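Local atomic coordinates of peptide ABC transporter, peptide-binding protein (Thermus thermophilus, PDB entry 2D5W), a protein that binds oligopeptides, here crystallised with a pentapeptide, and probably delivers them to an ABC transporter for uptake. Residues 105-110 and 153-158; 159-164 and 206-211; 275-280 and 343-348. One frame throughout, in Å; residues are numbered along the deposited sequence.

In the fold
Contacts 1 and 2 are neighbours, with centres 11 Å apart, and follow each other along the chain. Residues 153-158 run straight into the helix that opens contact 2. The two touch at several points. Y156 OH lies 2.7 Å from S210 OG, a probable hydrogen bond, while F106 CZ packs 3.6 Å from M162 CB and P158 leans on M207 and V208. Contact 3 is separate. Its centre lies about 40 Å from that of contact 1 and about 42 Å from that of contact 2, on the opposite side of the chain's centre. Each of the three joins parts of the fold by packing.

Contact 1. Residues 105-110 and 153-158; sequences AFYFEV and INTYAP
N154 meets the helix through its carbonyl, with N154 O 3.8 Å from Y107 OH. This is a touch beside the phenol end and not a hydrogen bond. The T155 backbone lies over one face of the Y107 ring, and T155 CA stands 3.7 Å from the ring centroid, only 15° off the normal. This is a CH-pi contact. Y107 presents that face because its CG is anti to the backbone N (chi1 177°), which swings the ring out from the helix. The T155 side chain crosses the Y107 ring at about a right angle. T155 CB fits between two rings, 3.8 Å from Y107 CE2 and 3.8 Å from F108 CE1. T155 also packs on F137 and L139 of strand 136-141. F108 also rests on that strand and on strand 127-131. The contact thus packs helix 101-112 and the loop that leads into helix 159-173 beside a four-stranded antiparallel sheet, within the solute-binding protein family 5 region. Y156 continues the peptide across the Y107 face, with Y156 N 3.5 Å from Y107 CG. The first bond of the Y156 side chain points away from the helix. Its ring meets F44 and W93, and its hydroxyl bonds to A42 O. A157 turns its methyl back toward the helix, and A157 CB packs 3.7 Å from F106 CD2. A157 O lies at the edge of the same ring, near its plane. The backbone of A157 also bonds to D103 in the same helix, one turn before Y107. P158 adds its carbonyl oxygen, 4.2 Å from F106 CE2. It sits at the N-cap position of helix 159-173, whose W166 meets the F106 ring edge-to-face.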
loop_
_atom_site.group_PDB
_atom_site.type_symbol
_atom_site.label_atom_id
_atom_site.label_comp_id
_atom_site.label_asym_id
_atom_site.label_seq_id
_atom_site.Cartn_x
_atom_site.Cartn_y
_atom_site.Cartn_z
ATOM N N ALA A 105 9.002 7.148 21.695
ATOM C CA ALA A 105 10.356 6.626 21.841
ATOM C C ALA A 105 10.373 5.129 21.543
ATOM O O ALA A 105 11.300 4.621 20.914
ATOM C CB ALA A 105 10.868 6.888 23.251
ATOM N N PHE A 106 9.345 4.429 22.007
ATOM C CA PHE A 106 9.230 2.993 21.795
ATOM C C PHE A 106 9.142 2.677 20.300
ATOM O O PHE A 106 9.862 1.815 19.798
ATOM C CB PHE A 106 8.000 2.465 22.537
ATOM C CG PHE A 106 7.674 1.039 22.228
ATOM C CD1 PHE A 106 8.595 0.026 22.482
ATOM C CD2 PHE A 106 6.450 0.706 21.663
ATOM C CE1 PHE A 106 8.299 -1.299 22.173
ATOM C CE2 PHE A 106 6.145 -0.617 21.350
ATOM C CZ PHE A 106 7.072 -1.618 21.606
ATOM N N TYR A 107 8.265 3.385 19.595
ATOM C CA TYR A 107 8.100 3.204 18.155
ATOM C C TYR A 107 9.456 3.344 17.451
ATOM O O TYR A 107 9.827 2.516 16.613
ATOM C CB TYR A 107 7.124 4.258 17.626
ATOM C CG TYR A 107 6.907 4.252 16.129
ATOM C CD1 TYR A 107 5.916 3.461 15.548
ATOM C CD2 TYR A 107 7.686 5.052 15.293
ATOM C CE1 TYR A 107 5.706 3.473 14.172
ATOM C CE2 TYR A 107 7.484 5.069 13.916
ATOM C CZ TYR A 107 6.493 4.279 13.365
ATOM O OH TYR A 107 6.286 4.300 12.004
ATOM N N PHE A 108 10.196 4.395 17.792
ATOM C CA PHE A 108 11.496 4.619 17.177
ATOM C C PHE A 108 12.533 3.555 17.507
ATOM O O PHE A 108 13.335 3.182 16.650
ATOM C CB PHE A 108 12.031 6.011 17.533
ATOM C CG PHE A 108 11.614 7.073 16.561
ATOM C CD1 PHE A 108 10.350 7.648 16.635
ATOM C CD2 PHE A 108 12.464 7.448 15.523
ATOM C CE1 PHE A 108 9.932 8.579 15.686
ATOM C CE2 PHE A 108 12.056 8.377 14.569
ATOM C CZ PHE A 108 10.790 8.943 14.649
ATOM N N GLU A 109 12.521 3.051 18.735
ATOM C CA GLU A 109 13.485 2.028 19.109
ATOM C C GLU A 109 13.283 0.760 18.277
ATOM O O GLU A 109 14.247 0.139 17.830
ATOM C CB GLU A 109 13.360 1.707 20.595
ATOM C CG GLU A 109 14.431 0.771 21.114
ATOM C CD GLU A 109 14.410 0.663 22.622
ATOM O OE1 GLU A 109 14.807 1.639 23.296
ATOM O OE2 GLU A 109 13.988 -0.389 23.132
ATOM N N VAL A 110 12.028 0.380 18.061
ATOM C CA VAL A 110 11.736 -0.812 17.275
ATOM C C VAL A 110 12.114 -0.595 15.806
ATOM O O VAL A 110 12.735 -1.457 15.185
ATOM C CB VAL A 110 10.242 -1.199 17.403
ATOM C CG1 VAL A 110 9.936 -2.417 16.535
ATOM C CG2 VAL A 110 9.916 -1.500 18.864
ATOM N N ILE A 153 1.006 11.673 10.092
ATOM C CA ILE A 153 2.194 11.463 10.908
ATOM C C ILE A 153 1.725 10.606 12.069
ATOM O O ILE A 153 0.934 11.050 12.902
ATOM C CB ILE A 153 2.765 12.785 11.466
ATOM C CG1 ILE A 153 3.153 13.717 10.316
ATOM C CG2 ILE A 153 3.974 12.497 12.354
ATOM C CD1 ILE A 153 4.212 13.159 9.394
ATOM N N ASN A 154 2.194 9.368 12.099
ATOM C CA ASN A 154 1.836 8.428 13.142
ATOM C C ASN A 154 3.114 7.694 13.497
ATOM O O ASN A 154 3.508 6.741 12.822
ATOM C CB ASN A 154 0.775 7.450 12.627
ATOM C CG ASN A 154 0.283 6.501 13.702
ATOM O OD1 ASN A 154 -0.738 5.833 13.536
ATOM N ND2 ASN A 154 1.012 6.429 14.809
ATOM N N THR A 155 3.783 8.171 14.536
ATOM C CA THR A 155 5.026 7.562 14.977
ATOM C C THR A 155 4.970 7.183 16.454
ATOM O O THR A 155 5.688 7.745 17.277
ATOM C CB THR A 155 6.221 8.513 14.743
ATOM O OG1 THR A 155 5.975 9.758 15.405
ATOM C CG2 THR A 155 6.419 8.768 13.252
ATOM N N TYR A 156 4.108 6.229 16.789
ATOM C CA TYR A 156 4.000 5.776 18.169
ATOM C C TYR A 156 3.313 4.416 18.227
ATOM O O TYR A 156 2.611 4.016 17.296
ATOM C CB TYR A 156 3.244 6.809 19.022
ATOM C CG TYR A 156 1.756 6.882 18.776
ATOM C CD1 TYR A 156 0.854 6.336 19.687
ATOM C CD2 TYR A 156 1.248 7.491 17.631
ATOM C CE1 TYR A 156 -0.519 6.396 19.465
ATOM C CE2 TYR A 156 -0.122 7.553 17.398
ATOM C CZ TYR A 156 -0.998 7.004 18.320
ATOM O OH TYR A 156 -2.357 7.055 18.097
ATOM N N ALA A 157 3.545 3.701 19.322
ATOM C CA ALA A 157 2.968 2.378 19.546
ATOM C C ALA A 157 2.813 2.256 21.060
ATOM O O ALA A 157 3.517 2.936 21.809
ATOM C CB ALA A 157 3.894 1.295 18.999
ATOM N N PRO A 158 1.910 1.380 21.535
ATOM C CA PRO A 158 1.706 1.236 22.984
ATOM C C PRO A 158 2.812 0.550 23.772
ATOM O O PRO A 158 2.835 -0.675 23.906
ATOM C CB PRO A 158 0.379 0.495 23.069
ATOM C CG PRO A 158 0.431 -0.400 21.863
ATOM C CD PRO A 158 1.005 0.494 20.779
#

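Contact 2. Residues 159-164 and 206-211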
loop_
_atom_site.group_PDB
_atom_site.type_symbol
_atom_site.label_atom_id
_atom_site.label_comp_id
_atom_site.label_asym_id
_atom_site.label_seq_id
_atom_site.Cartn_x
_atom_site.Cartn_y
_atom_site.Cartn_z
ATOM N N LYS A 159 3.706 1.359 24.327
ATOM C CA LYS A 159 4.829 0.849 25.092
ATOM C C LYS A 159 4.429 0.030 26.315
ATOM O O LYS A 159 5.036 -1.004 26.585
ATOM C CB LYS A 159 5.733 2.002 25.531
ATOM C CG LYS A 159 6.948 1.562 26.332
ATOM C CD LYS A 159 7.712 2.759 26.874
ATOM C CE LYS A 159 8.841 2.326 27.793
ATOM N NZ LYS A 159 9.579 3.501 28.336
ATOM N N HIS A 160 3.419 0.482 27.055
ATOM C CA HIS A 160 3.020 -0.251 28.252
ATOM C C HIS A 160 2.502 -1.648 27.934
ATOM O O HIS A 160 2.497 -2.523 28.795
ATOM C CB HIS A 160 1.982 0.537 29.076
ATOM C CG HIS A 160 0.631 0.653 28.436
ATOM N ND1 HIS A 160 0.380 1.474 27.358
ATOM C CD2 HIS A 160 -0.557 0.087 28.761
ATOM C CE1 HIS A 160 -0.902 1.411 27.047
ATOM N NE2 HIS A 160 -1.494 0.578 27.883
ATOM N N ILE A 161 2.092 -1.861 26.688
ATOM C CA ILE A 161 1.580 -3.159 26.260
ATOM C C ILE A 161 2.652 -4.033 25.614
ATOM O O ILE A 161 2.807 -5.203 25.967
ATOM C CB ILE A 161 0.425 -2.990 25.237
ATOM C CG1 ILE A 161 -0.767 -2.291 25.897
ATOM C CG2 ILE A 161 0.032 -4.347 24.652
ATOM C CD1 ILE A 161 -1.377 -3.046 27.069
ATOM N N MET A 162 3.398 -3.458 24.678
ATOM C CA MET A 162 4.410 -4.203 23.935
ATOM C C MET A 162 5.847 -4.095 24.433
ATOM O O MET A 162 6.690 -4.911 24.066
ATOM C CB MET A 162 4.365 -3.773 22.465
ATOM C CG MET A 162 2.982 -3.864 21.829
ATOM S SD MET A 162 2.938 -3.201 20.149
ATOM C CE MET A 162 3.540 -4.610 19.218
ATOM N N GLY A 163 6.113 -3.086 25.257
ATOM C CA GLY A 163 7.455 -2.852 25.774
ATOM C C GLY A 163 8.119 -3.997 26.515
ATOM O O GLY A 163 9.273 -4.326 26.231
ATOM N N PRO A 164 7.432 -4.619 27.481
ATOM C CA PRO A 164 8.046 -5.729 28.218
ATOM C C PRO A 164 8.555 -6.844 27.301
ATOM O O PRO A 164 9.680 -7.322 27.453
ATOM C CB PRO A 164 6.923 -6.185 29.144
ATOM C CG PRO A 164 6.204 -4.896 29.437
ATOM C CD PRO A 164 6.129 -4.256 28.067
ATOM N N ALA A 206 -4.816 -8.724 23.394
ATOM C CA ALA A 206 -3.383 -8.463 23.277
ATOM C C ALA A 206 -3.008 -7.012 22.999
ATOM O O ALA A 206 -1.920 -6.574 23.370
ATOM C CB ALA A 206 -2.781 -9.358 22.198
ATOM N N MET A 207 -3.889 -6.265 22.342
ATOM C CA MET A 207 -3.590 -4.875 22.014
ATOM C C MET A 207 -4.583 -3.871 22.582
ATOM O O MET A 207 -5.655 -4.237 23.071
ATOM C CB MET A 207 -3.541 -4.698 20.490
ATOM C CG MET A 207 -2.264 -5.194 19.828
ATOM S SD MET A 207 -0.810 -4.224 20.314
ATOM C CE MET A 207 -1.031 -2.744 19.295
ATOM N N VAL A 208 -4.185 -2.600 22.534
ATOM C CA VAL A 208 -5.041 -1.493 22.937
ATOM C C VAL A 208 -5.083 -0.576 21.720
ATOM O O VAL A 208 -4.218 -0.670 20.838
ATOM C CB VAL A 208 -4.542 -0.748 24.193
ATOM C CG1 VAL A 208 -4.636 -1.678 25.403
ATOM C CG2 VAL A 208 -3.133 -0.239 23.990
ATOM N N TYR A 209 -6.067 0.315 21.689
ATOM C CA TYR A 209 -6.323 1.153 20.528
ATOM C C TYR A 209 -6.387 2.646 20.799
ATOM O O TYR A 209 -6.872 3.071 21.840
ATOM C CB TYR A 209 -7.628 0.640 19.915
ATOM C CG TYR A 209 -7.560 -0.859 19.688
ATOM C CD1 TYR A 209 -6.951 -1.372 18.547
ATOM C CD2 TYR A 209 -7.984 -1.765 20.668
ATOM C CE1 TYR A 209 -6.754 -2.732 18.379
ATOM C CE2 TYR A 209 -7.784 -3.142 20.509
ATOM C CZ TYR A 209 -7.164 -3.613 19.357
ATOM O OH TYR A 209 -6.930 -4.957 19.173
ATOM N N SER A 210 -5.914 3.441 19.844
ATOM C CA SER A 210 -5.884 4.895 19.992
ATOM C C SER A 210 -6.869 5.639 19.101
ATOM O O SER A 210 -6.989 6.860 19.198
ATOM C CB SER A 210 -4.486 5.403 19.671
ATOM O OG SER A 210 -4.168 5.077 18.327
ATOM N N GLY A 211 -7.552 4.911 18.222
ATOM C CA GLY A 211 -8.488 5.538 17.309
ATOM C C GLY A 211 -9.893 5.703 17.848
ATOM O O GLY A 211 -10.157 5.403 19.008
#
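I161 is the centre of this contact and touches the loop with both branches. I161 CG2 is anti to the backbone N (chi1 of CG1 -64°) and comes 3.2 Å from A206 O, a tight approach of a methyl to a carbonyl. I161 CG1 packs 3.7 Å from V208 CG2, and the two side chains cross obliquely. I161 CD1 reaches the other valine methyl, 3.9 Å from V208 CG1. Beside this pair the two methionines meet sulfur to sulfur, with M162 SD 3.9 Å from M207 SD. M207 is bent at chi2 and chi3, and this brings its sulfur back to the helix. H160 adds a weaker touch, H160 CE1 lying 4.1 Å from V208 CG2. I161 CG1 also lies over one face of the imidazole. The ring is held from outside: H160 NE2 and D95 OD2 are hydrogen-bonded, and W93 packs against it. M207 rests on L202 of helix 199-203, and M162 on F106 of helix 101-112. The contact therefore fastens the first turn of helix 159-173 to the loop that leads from helix 199-203 into strand 213-219.

Contact 3. Residues 275-280 and 343-348; sequences LTFDQG and AFFDGL
F277 and D278 touch the end of the facing helix and the turn after it, against F344, F345 and L348. Just before them, T276 braces its own segment. T276 N donates to Q279 OE1 on a lone pair, at 2.9 Å. T276 OG1 donates to D278 OD2 at 2.6 Å, on the syn side and tilted out of the carboxylate plane. F277 holds its CG anti to the backbone N (chi1 -166°), and the ring reaches across to the other segment. Its plane is nearly perpendicular to the F345 ring, at 88°, but the rings meet obliquely. F277 CD2 lies 3.9 Å from F345 CD2. The far end of the ring crosses L348 at about a right angle, with F277 CZ 3.5 Å from L348 CB. F297 and A551 also pack against F277. With an alanine in place of F277, the space between F345 and L348 is likely to be left unfilled and the F345 ring less firmly held. D278 follows with two touches. D278 CB is 3.6 Å from F344 O. D278 OD2 lies at the edge of the F345 ring, in its plane and 3.8 Å from F345 CE2, where the ring hydrogens probably suit a carboxylate. F344 CB lies over the centre of one face of the same ring. R420 makes a cation-pi pair with F344 and a long, weak ion pair with D278 OD1. Opposite, F345 to L348 form a type I' beta turn, closed by L348 N to F345 O, with D346 and G347 at positive phi. Residues 275-280 lie on the path from strand 269-270 of one sheet to strand 293-308 of another, consistent with a link between the lobes of a periplasmic binding protein fold.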
loop_
_atom_site.group_PDB
_atom_site.type_symbol
_atom_site.label_atom_id
_atom_site.label_comp_id
_atom_site.label_asym_id
_atom_site.label_seq_id
_atom_site.Cartn_x
_atom_site.Cartn_y
_atom_site.Cartn_z
ATOM N N LEU A 275 -14.967 -3.738 -4.680
ATOM C CA LEU A 275 -15.382 -3.982 -6.056
ATOM C C LEU A 275 -14.430 -3.347 -7.053
ATOM O O LEU A 275 -13.771 -2.352 -6.751
ATOM C CB LEU A 275 -16.782 -3.411 -6.284
ATOM C CG LEU A 275 -17.876 -3.851 -5.311
ATOM C CD1 LEU A 275 -19.170 -3.104 -5.625
ATOM C CD2 LEU A 275 -18.079 -5.355 -5.409
ATOM N N THR A 276 -14.365 -3.917 -8.248
ATOM C CA THR A 276 -13.504 -3.359 -9.274
ATOM C C THR A 276 -14.313 -2.379 -10.129
ATOM O O THR A 276 -15.544 -2.356 -10.069
ATOM C CB THR A 276 -12.850 -4.473 -10.122
ATOM O OG1 THR A 276 -13.852 -5.350 -10.645
ATOM C CG2 THR A 276 -11.895 -5.287 -9.254
ATOM N N PHE A 277 -13.615 -1.558 -10.901
ATOM C CA PHE A 277 -14.235 -0.523 -11.727
ATOM C C PHE A 277 -15.427 -0.990 -12.561
ATOM O O PHE A 277 -16.488 -0.356 -12.560
ATOM C CB PHE A 277 -13.168 0.084 -12.639
ATOM C CG PHE A 277 -13.580 1.367 -13.302
ATOM C CD1 PHE A 277 -13.370 2.592 -12.674
ATOM C CD2 PHE A 277 -14.155 1.356 -14.567
ATOM C CE1 PHE A 277 -13.726 3.786 -13.301
ATOM C CE2 PHE A 277 -14.513 2.544 -15.201
ATOM C CZ PHE A 277 -14.297 3.761 -14.566
ATOM N N ASP A 278 -15.244 -2.092 -13.278
ATOM C CA ASP A 278 -16.290 -2.654 -14.121
ATOM C C ASP A 278 -17.534 -3.022 -13.317
ATOM O O ASP A 278 -18.661 -2.854 -13.782
ATOM C CB ASP A 278 -15.760 -3.891 -14.854
ATOM C CG ASP A 278 -15.161 -4.923 -13.909
ATOM O OD1 ASP A 278 -15.614 -6.088 -13.932
ATOM O OD2 ASP A 278 -14.233 -4.572 -13.149
ATOM N N GLN A 279 -17.339 -3.521 -12.103
ATOM C CA GLN A 279 -18.477 -3.904 -11.279
ATOM C C GLN A 279 -19.266 -2.684 -10.823
ATOM O O GLN A 279 -20.495 -2.724 -10.738
ATOM C CB GLN A 279 -18.003 -4.702 -10.066
ATOM C CG GLN A 279 -17.289 -5.988 -10.431
ATOM C CD GLN A 279 -16.849 -6.760 -9.212
ATOM O OE1 GLN A 279 -16.101 -6.250 -8.375
ATOM N NE2 GLN A 279 -17.317 -7.994 -9.096
ATOM N N GLY A 280 -18.555 -1.596 -10.549
ATOM C CA GLY A 280 -19.204 -0.377 -10.102
ATOM C C GLY A 280 -20.146 0.210 -11.133
ATOM O O GLY A 280 -21.063 0.955 -10.785
ATOM N N ALA A 343 -12.377 -2.908 -23.712
ATOM C CA ALA A 343 -13.415 -3.910 -23.503
ATOM C C ALA A 343 -13.902 -4.006 -22.060
ATOM O O ALA A 343 -15.100 -4.109 -21.809
ATOM C CB ALA A 343 -12.914 -5.274 -23.964
ATOM N N PHE A 344 -12.969 -3.964 -21.115
ATOM C CA PHE A 344 -13.294 -4.097 -19.698
ATOM C C PHE A 344 -13.814 -2.842 -19.006
ATOM O O PHE A 344 -14.700 -2.927 -18.154
ATOM C CB PHE A 344 -12.054 -4.560 -18.919
ATOM C CG PHE A 344 -11.708 -6.019 -19.089
ATOM C CD1 PHE A 344 -11.987 -6.704 -20.267
ATOM C CD2 PHE A 344 -11.045 -6.695 -18.065
ATOM C CE1 PHE A 344 -11.609 -8.044 -20.421
ATOM C CE2 PHE A 344 -10.664 -8.029 -18.211
ATOM C CZ PHE A 344 -10.947 -8.704 -19.391
ATOM N N PHE A 345 -13.265 -1.685 -19.363
ATOM C CA PHE A 345 -13.628 -0.438 -18.696
ATOM C C PHE A 345 -14.042 0.705 -19.616
ATOM O O PHE A 345 -14.147 1.844 -19.159
ATOM C CB PHE A 345 -12.435 0.055 -17.863
ATOM C CG PHE A 345 -11.734 -1.030 -17.081
ATOM C CD1 PHE A 345 -10.376 -1.287 -17.278
ATOM C CD2 PHE A 345 -12.417 -1.770 -16.121
ATOM C CE1 PHE A 345 -9.713 -2.262 -16.528
ATOM C CE2 PHE A 345 -11.764 -2.745 -15.367
ATOM C CZ PHE A 345 -10.410 -2.991 -15.572
ATOM N N ASP A 346 -14.275 0.411 -20.892
ATOM C CA ASP A 346 -14.625 1.446 -21.863
ATOM C C ASP A 346 -13.545 2.527 -21.876
ATOM O O ASP A 346 -13.824 3.702 -22.124
ATOM C CB ASP A 346 -15.988 2.068 -21.548
ATOM C CG ASP A 346 -17.141 1.160 -21.922
ATOM O OD1 ASP A 346 -17.089 0.554 -23.013
ATOM O OD2 ASP A 346 -18.104 1.061 -21.132
ATOM N N GLY A 347 -12.312 2.108 -21.594
ATOM C CA GLY A 347 -11.173 3.012 -21.584
ATOM C C GLY A 347 -11.114 4.019 -20.451
ATOM O O GLY A 347 -10.200 4.844 -20.407
ATOM N N LEU A 348 -12.064 3.950 -19.523
ATOM C CA LEU A 348 -12.109 4.900 -18.418
ATOM C C LEU A 348 -10.965 4.759 -17.409
ATOM O O LEU A 348 -10.692 5.683 -16.642
ATOM C CB LEU A 348 -13.481 4.835 -17.745
ATOM C CG LEU A 348 -14.601 5.259 -18.710
ATOM C CD1 LEU A 348 -15.957 5.076 -18.049
ATOM C CD2 LEU A 348 -14.401 6.711 -19.134
#